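PDB 4KRG: phosphoethanolamine N-methyltransferase 1 from Haemonchus contortus, which catalyses N-methylation of phosphoethanolamine with S-adenosylmethionine as the methyl donor, a reaction on the route to phosphocholine in this parasitic nematode. Local coordinates for residues Val11-Phe16 with Asp136-Glu141; Thr18-Tyr23 with Met32-Thr37; Val300-Gln305 with Leu310-His315; Ser360-Trp365 with Ile389-Ser394. One frame throughout, in Å; residues are numbered along the deposited sequence.

Contacts 1 and 2 lie in the N-terminal methyltransferase half and contacts 3 and 4 in the C-terminal half, on opposite sides of the chain's centre. Contact 2 (18-23 with 32-37) is nested within the loop closed by contact 1 (11-16 with 136-141); both use helix 9-21, their centres are about 18 Å apart, and both touch S-adenosylhomocysteine. Contact 3 (300-305 with 310-315) comes next along the chain and then contact 4 (360-365 with 389-394), with centres about 17 Å apart. Centres of the two pairs are about 37 to 41 Å apart. Contact 1 thus borders the cofactor pocket and contact 2 lies between cofactor and substrate, whereas the second pair belongs to the packing of a separate alpha/beta region.

Contact 1 (Val11-Phe16 with Asp136-Glu141); sequences VRRDSF and DREVIE
Arg13 of helix 9-21 and Glu138 of helix 136-149 form the whole contact, a side-on salt bridge; the CA atoms of Arg13 and Glu138, the nearest pair between the segments, are 9.7 Å apart. Two different nitrogens of the guanidinium each take one carboxylate oxygen: Arg13 NE bonds to Glu138 OE2 at 3.2 Å, and Arg13 NH2 bonds to Glu138 OE1 at 3.1 Å. The first bond is the straighter, 161° at the hydrogen against 148°. The flat groups are not coplanar, their planes lying 58° apart; NE therefore meets OE2 from above the carboxylate plane, while NH2 comes to OE1 on its syn side but well out of plane. Bends at chi2 and chi3 fold the arginine chain and turn its NE edge to the acid, whereas Glu138 runs extended beyond CG and reaches straight across. Both groups have further partners. Arg13 NH1 makes a salt bridge with Asp111, and Arg13 NH2 also bonds to the backbone oxygen of Tyr133. Glu138 OE1 accepts from the backbone N of Ser135, just ahead of its own helix, which ties the acid to the start of that helix. Arg13 belongs to the S-adenosylhomocysteine pocket and its side chain comes about 3 Å from the ligand. With acids bound at NE, NH2 and NH1, the guanidinium is restrained in rotation, and its positive charge is probably well compensated; the salt bridge thereby links helix 9-21 to the start of helix 136-149 beside the cofactor product.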
# COMPACT_ATOMS: atom_id res chain seq x y z
N VAL A 11 28.30 -2.67 -13.10
CA VAL A 11 28.96 -2.45 -11.83
C VAL A 11 27.92 -2.30 -10.73
O VAL A 11 28.06 -2.87 -9.65
CB VAL A 11 29.87 -1.20 -11.87
CG1 VAL A 11 30.30 -0.79 -10.47
CG2 VAL A 11 31.07 -1.46 -12.76
N ARG A 12 26.86 -1.54 -11.01
CA ARG A 12 25.77 -1.39 -10.05
C ARG A 12 25.01 -2.69 -9.88
O ARG A 12 24.55 -3.01 -8.78
CB ARG A 12 24.81 -0.26 -10.45
CG ARG A 12 25.49 1.09 -10.55
CD ARG A 12 24.54 2.24 -10.25
NE ARG A 12 25.29 3.40 -9.76
CZ ARG A 12 25.57 4.48 -10.48
NH1 ARG A 12 25.14 4.57 -11.73
NH2 ARG A 12 26.27 5.47 -9.96
N ARG A 13 24.86 -3.44 -10.96
CA ARG A 13 24.25 -4.76 -10.89
C ARG A 13 25.08 -5.63 -9.96
O ARG A 13 24.54 -6.31 -9.08
CB ARG A 13 24.15 -5.40 -12.28
CG ARG A 13 23.51 -6.78 -12.29
CD ARG A 13 22.00 -6.73 -12.60
NE ARG A 13 21.28 -5.80 -11.74
CZ ARG A 13 20.87 -6.07 -10.51
NH1 ARG A 13 21.10 -7.26 -9.97
NH2 ARG A 13 20.23 -5.15 -9.81
N ASP A 14 26.39 -5.58 -10.14
CA ASP A 14 27.30 -6.44 -9.39
C ASP A 14 27.47 -6.00 -7.94
O ASP A 14 27.90 -6.78 -7.10
CB ASP A 14 28.67 -6.52 -10.07
CG ASP A 14 29.53 -7.65 -9.53
OD1 ASP A 14 28.97 -8.63 -8.98
OD2 ASP A 14 30.77 -7.57 -9.66
N SER A 15 27.12 -4.75 -7.63
CA SER A 15 27.23 -4.28 -6.25
C SER A 15 26.17 -4.95 -5.38
O SER A 15 26.38 -5.15 -4.18
CB SER A 15 27.09 -2.76 -6.17
OG SER A 15 25.74 -2.37 -6.21
N PHE A 16 25.04 -5.30 -5.98
CA PHE A 16 23.98 -5.99 -5.27
C PHE A 16 24.31 -7.46 -5.07
O PHE A 16 24.12 -8.00 -3.98
CB PHE A 16 22.63 -5.82 -5.98
CG PHE A 16 21.99 -4.49 -5.74
CD1 PHE A 16 21.55 -4.13 -4.47
CD2 PHE A 16 21.80 -3.59 -6.78
CE1 PHE A 16 20.96 -2.89 -4.24
CE2 PHE A 16 21.20 -2.35 -6.56
CZ PHE A 16 20.78 -2.01 -5.29
N ASP A 136 16.12 2.11 -10.78
CA ASP A 136 14.84 2.60 -11.28
C ASP A 136 14.52 2.07 -12.68
O ASP A 136 13.39 1.70 -12.95
CB ASP A 136 14.82 4.13 -11.29
CG ASP A 136 14.53 4.72 -9.92
OD1 ASP A 136 14.63 3.99 -8.92
OD2 ASP A 136 14.21 5.92 -9.86
N ARG A 137 15.52 2.04 -13.56
CA ARG A 137 15.27 1.56 -14.91
C ARG A 137 14.95 0.07 -14.91
O ARG A 137 14.07 -0.38 -15.64
CB ARG A 137 16.44 1.85 -15.85
CG ARG A 137 16.05 1.71 -17.31
CD ARG A 137 17.18 2.07 -18.27
NE ARG A 137 16.72 2.09 -19.65
CZ ARG A 137 16.44 3.20 -20.33
NH1 ARG A 137 16.59 4.39 -19.77
NH2 ARG A 137 16.01 3.12 -21.59
N GLU A 138 15.67 -0.69 -14.09
CA GLU A 138 15.45 -2.13 -13.96
C GLU A 138 14.07 -2.48 -13.38
O GLU A 138 13.46 -3.46 -13.80
CB GLU A 138 16.55 -2.76 -13.12
CG GLU A 138 17.91 -2.76 -13.81
CD GLU A 138 19.06 -3.04 -12.86
OE1 GLU A 138 18.85 -3.03 -11.62
OE2 GLU A 138 20.18 -3.28 -13.34
N VAL A 139 13.60 -1.69 -12.42
CA VAL A 139 12.27 -1.88 -11.85
C VAL A 139 11.22 -1.79 -12.96
O VAL A 139 10.34 -2.64 -13.07
CB VAL A 139 11.96 -0.84 -10.75
CG1 VAL A 139 10.48 -0.87 -10.38
CG2 VAL A 139 12.80 -1.10 -9.52
N ILE A 140 11.34 -0.76 -13.79
CA ILE A 140 10.41 -0.55 -14.89
C ILE A 140 10.51 -1.71 -15.88
O ILE A 140 9.50 -2.26 -16.32
CB ILE A 140 10.66 0.80 -15.59
CG1 ILE A 140 10.42 1.94 -14.61
CG2 ILE A 140 9.77 0.94 -16.80
CD1 ILE A 140 11.08 3.25 -14.99
N GLU A 141 11.75 -2.08 -16.21
CA GLU A 141 11.99 -3.18 -17.14
C GLU A 141 11.49 -4.50 -16.56
O GLU A 141 10.94 -5.33 -17.29
CB GLU A 141 13.47 -3.25 -17.51
CG GLU A 141 13.93 -2.05 -18.34
CD GLU A 141 15.40 -2.10 -18.71
OE1 GLU A 141 15.80 -1.38 -19.65
OE2 GLU A 141 16.16 -2.85 -18.05

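Contact 2 (Thr18-Tyr23 with Met32-Thr37); sequences TFWDKY and MMLNQT. With SAH (S-adenosyl-L-homocysteine), chain D; OPE (phosphoric acid mono-(2-amino-ethyl) ester), chain C.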
# COMPACT_ATOMS: atom_id res chain seq x y z
N THR A 18 27.27 -8.67 -4.94
CA THR A 18 28.35 -8.64 -3.96
C THR A 18 27.82 -8.47 -2.54
O THR A 18 28.29 -9.12 -1.61
CB THR A 18 29.32 -7.48 -4.23
OG1 THR A 18 29.63 -7.43 -5.63
CG2 THR A 18 30.60 -7.66 -3.44
N PHE A 19 26.83 -7.59 -2.38
CA PHE A 19 26.19 -7.42 -1.09
C PHE A 19 25.59 -8.74 -0.62
O PHE A 19 25.79 -9.15 0.52
CB PHE A 19 25.09 -6.35 -1.16
CG PHE A 19 24.30 -6.21 0.11
CD1 PHE A 19 24.78 -5.44 1.16
CD2 PHE A 19 23.07 -6.85 0.25
CE1 PHE A 19 24.05 -5.31 2.33
CE2 PHE A 19 22.34 -6.72 1.42
CZ PHE A 19 22.82 -5.95 2.46
N TRP A 20 24.86 -9.41 -1.50
CA TRP A 20 24.22 -10.65 -1.10
C TRP A 20 25.20 -11.81 -0.96
O TRP A 20 24.93 -12.76 -0.22
CB TRP A 20 23.04 -10.98 -2.02
CG TRP A 20 21.82 -10.23 -1.60
CD1 TRP A 20 21.26 -9.15 -2.22
CD2 TRP A 20 21.06 -10.47 -0.43
NE1 TRP A 20 20.17 -8.72 -1.51
CE2 TRP A 20 20.02 -9.52 -0.39
CE3 TRP A 20 21.13 -11.40 0.62
CZ2 TRP A 20 19.07 -9.47 0.62
CZ3 TRP A 20 20.19 -11.36 1.63
CH2 TRP A 20 19.18 -10.40 1.62
N ASP A 21 26.33 -11.72 -1.64
CA ASP A 21 27.41 -12.68 -1.45
C ASP A 21 27.83 -12.76 0.02
O ASP A 21 28.21 -13.82 0.50
CB ASP A 21 28.62 -12.33 -2.31
CG ASP A 21 28.49 -12.81 -3.75
OD1 ASP A 21 27.61 -13.65 -4.01
OD2 ASP A 21 29.27 -12.34 -4.60
N LYS A 22 27.75 -11.63 0.72
CA LYS A 22 28.13 -11.57 2.12
C LYS A 22 27.28 -12.47 3.01
O LYS A 22 27.68 -12.80 4.13
CB LYS A 22 28.09 -10.12 2.64
CG LYS A 22 29.09 -9.18 1.98
CD LYS A 22 29.14 -7.80 2.65
CE LYS A 22 27.82 -7.04 2.52
NZ LYS A 22 27.88 -5.69 3.16
N TYR A 23 26.11 -12.88 2.51
CA TYR A 23 25.17 -13.66 3.31
C TYR A 23 25.06 -15.13 2.88
O TYR A 23 24.38 -15.92 3.53
CB TYR A 23 23.79 -12.98 3.33
CG TYR A 23 23.83 -11.61 3.98
CD1 TYR A 23 23.71 -11.48 5.36
CD2 TYR A 23 24.02 -10.46 3.23
CE1 TYR A 23 23.77 -10.24 5.97
CE2 TYR A 23 24.08 -9.21 3.83
CZ TYR A 23 23.96 -9.11 5.20
OH TYR A 23 24.01 -7.87 5.82
N MSE A 32 17.47 -13.64 4.94
CA MSE A 32 16.31 -13.34 4.11
C MSE A 32 15.61 -12.09 4.58
O MSE A 32 15.06 -11.33 3.79
CB MSE A 32 15.32 -14.50 4.15
CG MSE A 32 15.87 -15.83 3.66
SE MSE A 32 16.62 -15.72 1.85
CE MSE A 32 18.48 -15.35 2.30
N MSE A 33 15.63 -11.88 5.89
CA MSE A 33 14.92 -10.76 6.47
C MSE A 33 15.89 -9.70 6.96
O MSE A 33 15.47 -8.63 7.38
CB MSE A 33 14.02 -11.25 7.60
CG MSE A 33 13.15 -12.44 7.18
SE MSE A 33 11.85 -12.94 8.56
CE MSE A 33 10.38 -11.74 8.07
N LEU A 34 17.19 -10.00 6.87
CA LEU A 34 18.25 -9.11 7.37
C LEU A 34 17.96 -8.66 8.80
O LEU A 34 17.98 -7.47 9.12
CB LEU A 34 18.48 -7.93 6.42
CG LEU A 34 19.07 -8.35 5.08
CD1 LEU A 34 19.20 -7.18 4.11
CD2 LEU A 34 20.43 -9.01 5.28
N ASN A 35 17.70 -9.64 9.66
CA ASN A 35 17.27 -9.40 11.03
C ASN A 35 17.89 -10.44 11.94
O ASN A 35 17.80 -11.63 11.66
CB ASN A 35 15.74 -9.49 11.12
CG ASN A 35 15.20 -9.08 12.47
OD1 ASN A 35 15.40 -9.77 13.46
ND2 ASN A 35 14.50 -7.95 12.51
N GLN A 36 18.51 -9.99 13.03
CA GLN A 36 19.25 -10.89 13.91
C GLN A 36 18.33 -11.87 14.63
O GLN A 36 18.77 -12.90 15.13
CB GLN A 36 20.06 -10.09 14.94
CG GLN A 36 20.89 -8.95 14.36
CD GLN A 36 21.99 -8.47 15.31
OE1 GLN A 36 22.76 -9.26 15.85
NE2 GLN A 36 22.05 -7.15 15.52
N THR A 37 17.04 -11.53 14.68
CA THR A 37 16.05 -12.36 15.35
C THR A 37 14.88 -12.67 14.43
O THR A 37 13.72 -12.55 14.81
CB THR A 37 15.53 -11.69 16.64
OG1 THR A 37 15.07 -10.37 16.33
CG2 THR A 37 16.64 -11.59 17.67
N SAH D . 12.10 -13.05 -1.08
CA SAH D . 12.74 -13.87 -0.04
CB SAH D . 14.19 -13.33 0.19
CG SAH D . 14.26 -11.84 0.53
SD SAH D . 15.93 -11.13 0.58
C SAH D . 11.95 -13.85 1.21
O SAH D . 11.33 -12.84 1.52
OXT SAH D . 12.17 -14.70 2.04
C5' SAH D . 16.38 -10.87 -1.16
C4' SAH D . 16.52 -11.99 -2.02
O4' SAH D . 16.43 -11.56 -3.41
C3' SAH D . 17.84 -12.63 -1.88
O3' SAH D . 17.70 -14.03 -1.99
C2' SAH D . 18.61 -12.13 -3.00
O2' SAH D . 19.62 -13.03 -3.37
C1' SAH D . 17.58 -11.99 -4.06
N9 SAH D . 17.96 -11.02 -5.15
C8 SAH D . 18.23 -9.72 -5.03
N7 SAH D . 18.37 -9.22 -6.26
C5 SAH D . 18.18 -10.19 -7.16
C6 SAH D . 18.21 -10.24 -8.56
N6 SAH D . 18.48 -9.12 -9.31
N1 SAH D . 17.96 -11.42 -9.16
C2 SAH D . 17.70 -12.52 -8.46
N3 SAH D . 17.67 -12.50 -7.12
C4 SAH D . 17.90 -11.36 -6.45
CA OPE C . 14.97 -6.60 4.56
CB OPE C . 15.28 -7.97 4.05
O1 OPE C . 15.95 -4.46 6.20
O2 OPE C . 14.55 -3.44 4.47
O3 OPE C . 17.03 -3.45 4.18
O4 OPE C . 15.73 -5.58 4.01
N OPE C . 15.31 -8.16 2.63
P OPE C . 15.83 -4.20 4.72
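The Tyr23 ring carries the CD2 methyl of Leu34 over one face, a CH-pi contact 3.8 Å from the ring centroid to CD2 and 22° off the normal. Phe19 presents an edge instead, its CE2 lying 4.2 Å from Leu34 CD1, while Tyr23 CE2 covers one of its faces. Trp20 is sandwiched: the ribose carbon C2' of S-adenosylhomocysteine lies 3.8 Å above the indole plane and Phe19 CE2 covers the opposite face. The amine of phosphoethanolamine lies at the indole's edge. Leu34 CG comes obliquely to Trp20 CH2 at 4.0 Å, and the bent chain of Met32, a selenomethionine, brings its CE methyl to the same ring. In Leu34, chi1 (-68°) brings CG to Trp20, and chi2 (176°) sends one methyl to Tyr23, the other toward Phe19 and the substrate. Beyond it, Met32 O takes a weak 3.4 Å hydrogen bond from the substrate N. That nitrogen is 3.7 Å from the ligand's SD, the sulfur that bears the methyl in S-adenosylmethionine. Leu34, at positive phi, is the C-prime residue of a Schellman motif ending helix 29-33; Trp20 and this 32-34 turn, backed by Phe19 and Tyr23, line the active site of an S-adenosylmethionine-dependent methyltransferase.

Contact 3 (Val300-Gln305 with Leu310-His315); sequences VFTPRQ and LHVNSH
The end of strand 297-302 and the approach to helix 314-321 run nearly antiparallel, their end-to-end directions 154° apart, with no direct hydrogen bond across; one water joins the two backbones, donating to Leu310 O and accepting from Arg304 N, 2.8 Å from each. Val300 and Val312 meet tip to tip, Val300 CG1 lying 3.6 Å from Val312 CB, and Ser314 OG flanks the same methyl. Next along, Thr302 CG2 presses on the backbone at 3.4 Å from Val312 N, while its OG1 bonds to Asn327 of the neighbouring strand. At the far end the guanidinium of Arg304 and the ring of His311 each lie over one face of the other, off-centre toward the rim; with planes 52° apart this is no parallel stack. Arg304 NH2 is just 2.8 Å from His311 ND1, but the angle is too poor for a hydrogen bond; a second water, in the ring plane, bonds to ND1 at 3.0 Å and weakly to Thr302 OG1, so it bridges the segments too. Glu329 probably compensates the buried guanidinium by a salt bridge and Glu274 fixes the ring through NE2, where a beta-alpha-beta strand leads into its helix.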
# COMPACT_ATOMS: atom_id res chain seq x y z
N VAL A 300 -12.34 4.49 8.63
CA VAL A 300 -12.19 5.90 8.28
C VAL A 300 -11.87 6.06 6.79
O VAL A 300 -11.01 5.36 6.26
CB VAL A 300 -11.12 6.59 9.16
CG1 VAL A 300 -10.76 7.98 8.61
CG2 VAL A 300 -11.60 6.70 10.59
N PHE A 301 -12.56 6.97 6.12
CA PHE A 301 -12.40 7.14 4.68
C PHE A 301 -12.13 8.62 4.39
O PHE A 301 -12.96 9.47 4.68
CB PHE A 301 -13.67 6.65 3.96
CG PHE A 301 -13.66 6.86 2.46
CD1 PHE A 301 -12.95 6.01 1.63
CD2 PHE A 301 -14.40 7.88 1.88
CE1 PHE A 301 -12.95 6.20 0.26
CE2 PHE A 301 -14.41 8.07 0.52
CZ PHE A 301 -13.68 7.23 -0.29
N THR A 302 -10.96 8.93 3.82
CA THR A 302 -10.59 10.32 3.53
C THR A 302 -9.98 10.47 2.13
O THR A 302 -8.77 10.30 1.96
CB THR A 302 -9.63 10.89 4.60
OG1 THR A 302 -8.45 10.09 4.66
CG2 THR A 302 -10.29 10.90 5.96
N PRO A 303 -10.81 10.79 1.13
CA PRO A 303 -10.33 10.89 -0.26
C PRO A 303 -9.54 12.16 -0.53
O PRO A 303 -8.77 12.20 -1.49
CB PRO A 303 -11.62 10.90 -1.07
CG PRO A 303 -12.63 11.50 -0.14
CD PRO A 303 -12.27 10.99 1.22
N ARG A 304 -9.73 13.18 0.31
CA ARG A 304 -9.02 14.46 0.18
C ARG A 304 -9.10 15.02 -1.24
O ARG A 304 -8.08 15.26 -1.88
CB ARG A 304 -7.55 14.31 0.59
CG ARG A 304 -7.35 13.79 2.02
CD ARG A 304 -5.89 13.47 2.26
NE ARG A 304 -5.67 12.70 3.47
CZ ARG A 304 -4.74 12.99 4.37
NH1 ARG A 304 -3.95 14.03 4.19
NH2 ARG A 304 -4.60 12.23 5.45
N GLN A 305 -10.33 15.24 -1.71
CA GLN A 305 -10.54 15.77 -3.05
C GLN A 305 -10.49 17.30 -3.06
O GLN A 305 -9.73 17.90 -3.82
CB GLN A 305 -11.86 15.29 -3.63
CG GLN A 305 -12.12 15.90 -4.99
CD GLN A 305 -13.48 15.57 -5.55
OE1 GLN A 305 -13.59 14.91 -6.59
NE2 GLN A 305 -14.54 16.06 -4.90
N LEU A 310 -8.32 18.32 4.20
CA LEU A 310 -9.63 17.81 4.59
C LEU A 310 -9.53 16.30 4.83
O LEU A 310 -9.54 15.51 3.89
CB LEU A 310 -10.68 18.12 3.53
CG LEU A 310 -12.13 17.70 3.81
CD1 LEU A 310 -12.58 18.22 5.17
CD2 LEU A 310 -13.05 18.21 2.72
N HIS A 311 -9.43 15.93 6.10
CA HIS A 311 -9.34 14.52 6.48
C HIS A 311 -9.66 14.35 7.96
O HIS A 311 -9.98 15.31 8.66
CB HIS A 311 -7.96 13.94 6.15
CG HIS A 311 -6.85 14.48 7.01
ND1 HIS A 311 -5.81 13.70 7.46
CD2 HIS A 311 -6.62 15.73 7.49
CE1 HIS A 311 -4.99 14.43 8.18
NE2 HIS A 311 -5.46 15.67 8.22
N VAL A 312 -9.57 13.11 8.43
CA VAL A 312 -9.89 12.73 9.79
C VAL A 312 -8.59 12.48 10.53
O VAL A 312 -7.69 11.82 10.00
CB VAL A 312 -10.72 11.42 9.81
CG1 VAL A 312 -10.91 10.92 11.23
CG2 VAL A 312 -12.06 11.62 9.12
N ASN A 313 -8.48 13.01 11.74
CA ASN A 313 -7.29 12.79 12.56
C ASN A 313 -7.41 11.44 13.25
O ASN A 313 -7.84 11.35 14.41
CB ASN A 313 -7.15 13.92 13.58
CG ASN A 313 -5.82 13.89 14.31
OD1 ASN A 313 -5.10 12.89 14.27
ND2 ASN A 313 -5.50 15.00 14.97
N SER A 314 -7.03 10.40 12.53
CA SER A 314 -7.21 9.03 13.00
C SER A 314 -6.40 8.72 14.25
O SER A 314 -6.79 7.89 15.07
CB SER A 314 -6.90 8.04 11.87
OG SER A 314 -7.90 8.09 10.87
N HIS A 315 -5.26 9.39 14.40
CA HIS A 315 -4.47 9.21 15.60
C HIS A 315 -5.19 9.78 16.81
O HIS A 315 -5.22 9.14 17.86
CB HIS A 315 -3.07 9.79 15.44
CG HIS A 315 -2.13 8.86 14.75
ND1 HIS A 315 -1.94 8.86 13.38
CD2 HIS A 315 -1.34 7.87 15.23
CE1 HIS A 315 -1.07 7.92 13.06
NE2 HIS A 315 -0.69 7.30 14.16
O HOH W 1 -6.23 10.70 7.13
O HOH W 2 -11.36 13.85 2.51

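Contact 4 (Ser360-Trp365 with Ile389-Ser394); sequences SSIDYW and INSIAS. With BOG (octyl beta-D-glucopyranoside), chain E.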
# COMPACT_ATOMS: atom_id res chain seq x y z
N SER A 360 -13.08 -0.20 -4.10
CA SER A 360 -11.89 -1.03 -3.96
C SER A 360 -11.71 -1.51 -2.52
O SER A 360 -11.47 -2.69 -2.27
CB SER A 360 -10.64 -0.26 -4.41
OG SER A 360 -9.46 -0.95 -4.04
N SER A 361 -11.84 -0.58 -1.57
CA SER A 361 -11.69 -0.91 -0.16
C SER A 361 -12.81 -1.84 0.31
O SER A 361 -12.59 -2.75 1.11
CB SER A 361 -11.67 0.36 0.69
OG SER A 361 -11.47 0.02 2.05
N ILE A 362 -14.02 -1.60 -0.18
CA ILE A 362 -15.14 -2.45 0.20
C ILE A 362 -14.91 -3.89 -0.26
O ILE A 362 -15.18 -4.82 0.50
CB ILE A 362 -16.48 -1.88 -0.31
CG1 ILE A 362 -16.84 -0.63 0.49
CG2 ILE A 362 -17.60 -2.91 -0.21
CD1 ILE A 362 -18.16 -0.02 0.09
N ASP A 363 -14.41 -4.08 -1.48
CA ASP A 363 -14.10 -5.42 -1.98
C ASP A 363 -13.10 -6.13 -1.08
O ASP A 363 -13.33 -7.26 -0.65
CB ASP A 363 -13.54 -5.36 -3.40
CG ASP A 363 -14.62 -5.12 -4.44
OD1 ASP A 363 -15.81 -5.31 -4.13
OD2 ASP A 363 -14.27 -4.74 -5.59
N TYR A 364 -11.99 -5.46 -0.80
CA TYR A 364 -10.98 -5.96 0.12
C TYR A 364 -11.58 -6.46 1.43
O TYR A 364 -11.33 -7.59 1.86
CB TYR A 364 -9.98 -4.84 0.42
CG TYR A 364 -8.79 -5.23 1.25
CD1 TYR A 364 -7.64 -5.72 0.67
CD2 TYR A 364 -8.80 -5.05 2.63
CE1 TYR A 364 -6.54 -6.05 1.42
CE2 TYR A 364 -7.70 -5.38 3.39
CZ TYR A 364 -6.57 -5.88 2.79
OH TYR A 364 -5.47 -6.21 3.54
N TRP A 365 -12.39 -5.63 2.06
CA TRP A 365 -12.91 -5.98 3.37
C TRP A 365 -14.06 -6.98 3.30
O TRP A 365 -14.25 -7.78 4.21
CB TRP A 365 -13.26 -4.72 4.18
CG TRP A 365 -12.04 -3.96 4.58
CD1 TRP A 365 -11.67 -2.71 4.17
CD2 TRP A 365 -11.01 -4.43 5.46
NE1 TRP A 365 -10.47 -2.36 4.75
CE2 TRP A 365 -10.04 -3.39 5.55
CE3 TRP A 365 -10.80 -5.60 6.19
CZ2 TRP A 365 -8.90 -3.51 6.34
CZ3 TRP A 365 -9.67 -5.72 6.97
CH2 TRP A 365 -8.73 -4.67 7.04
N ILE A 389 -21.81 3.63 -1.94
CA ILE A 389 -22.19 3.98 -0.58
C ILE A 389 -23.13 2.93 0.00
O ILE A 389 -22.99 2.52 1.15
CB ILE A 389 -22.83 5.38 -0.52
CG1 ILE A 389 -21.80 6.44 -0.92
CG2 ILE A 389 -23.36 5.65 0.87
CD1 ILE A 389 -22.31 7.86 -0.88
N ASN A 390 -24.08 2.47 -0.80
CA ASN A 390 -25.01 1.44 -0.36
C ASN A 390 -24.30 0.16 0.07
O ASN A 390 -24.81 -0.59 0.90
CB ASN A 390 -26.03 1.14 -1.46
CG ASN A 390 -27.14 0.24 -0.98
OD1 ASN A 390 -27.87 0.59 -0.04
ND2 ASN A 390 -27.29 -0.92 -1.61
N SER A 391 -23.11 -0.09 -0.47
CA SER A 391 -22.41 -1.33 -0.19
C SER A 391 -21.55 -1.25 1.06
O SER A 391 -20.93 -2.23 1.46
CB SER A 391 -21.55 -1.74 -1.38
OG SER A 391 -20.63 -0.72 -1.70
N ILE A 392 -21.50 -0.08 1.69
CA ILE A 392 -20.74 0.08 2.91
C ILE A 392 -21.26 -0.87 4.00
O ILE A 392 -20.48 -1.47 4.74
CB ILE A 392 -20.75 1.55 3.38
CG1 ILE A 392 -19.82 2.39 2.50
CG2 ILE A 392 -20.32 1.66 4.83
CD1 ILE A 392 -20.01 3.90 2.65
N ALA A 393 -22.57 -1.04 4.05
CA ALA A 393 -23.20 -1.91 5.05
C ALA A 393 -22.65 -3.34 5.05
O ALA A 393 -22.66 -4.01 6.08
CB ALA A 393 -24.70 -1.94 4.84
N SER A 394 -22.17 -3.80 3.90
CA SER A 394 -21.65 -5.16 3.81
C SER A 394 -20.35 -5.35 4.60
O SER A 394 -19.92 -6.48 4.81
CB SER A 394 -21.45 -5.58 2.35
OG SER A 394 -20.47 -4.78 1.72
C1 BOG E . -13.61 -6.55 12.79
O1 BOG E . -12.56 -6.46 11.90
C2 BOG E . -14.10 -7.97 12.92
O2 BOG E . -14.63 -8.38 11.66
C3 BOG E . -15.16 -8.07 13.96
O3 BOG E . -15.57 -9.46 14.11
C4 BOG E . -14.69 -7.54 15.28
O4 BOG E . -15.75 -7.57 16.25
C5 BOG E . -14.20 -6.10 15.13
O5 BOG E . -13.14 -6.03 14.10
C6 BOG E . -13.65 -5.61 16.39
O6 BOG E . -14.15 -4.32 16.59
C1' BOG E . -12.54 -5.22 11.20
C2' BOG E . -11.35 -5.27 10.20
C3' BOG E . -10.03 -5.55 10.90
C4' BOG E . -9.00 -4.61 10.87
C5' BOG E . -8.03 -4.51 12.08
C6' BOG E . -6.85 -3.56 11.85
C7' BOG E . -7.12 -2.11 12.32
C8' BOG E . -6.32 -1.77 13.53
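A methyl carbon pressed against a hydroxyl is the striking feature here: Ile362 CD1 lies only 3.1 Å from Ser391 OG, a tight approach with no hydrogen bond across the contact. Ile362 supplies every touch from helix 358-367. Its CG1 stands anti to the carbonyl carbon and the chain runs on fully extended (chi2 -179°), which drives CD1 straight at the bend after helix 386-390. There the methyl also meets the backbone, 3.7 Å from Ile392 N, and the Ile392 side chain, with CG1 at 3.8 Å. The other branch, CG2, packs beside Ser391 O and 3.9 Å from Ser394 OG. The isoleucine thus points end-on into a turn whose nearer surface is largely hydroxyls and backbone. Ser391 OG is not without a polar partner: it is hydrogen-bonded to Ser388 O, one turn back, so the methyl rests against an oxygen already held in place. Ser394 OG is hydrogen-bonded to Asn366 OD1 of helix 358-367, a polar link at the edge of this apolar contact, and also lies 2.6 Å from Ser391 O, though its one proton can serve only one of them at a time. Ile392 also packs on Leu380 of helix 380-383. Trp365, three residues beyond Ile362, turns its end elsewhere and meets the alkyl chain of a bound octyl glucoside. Plain helix-to-turn packing of this kind joins the segments that precede and follow strand 372-378, consistent with the layered alpha/beta architecture of a Rossmann-like C-terminal region in a di-domain methyltransferase.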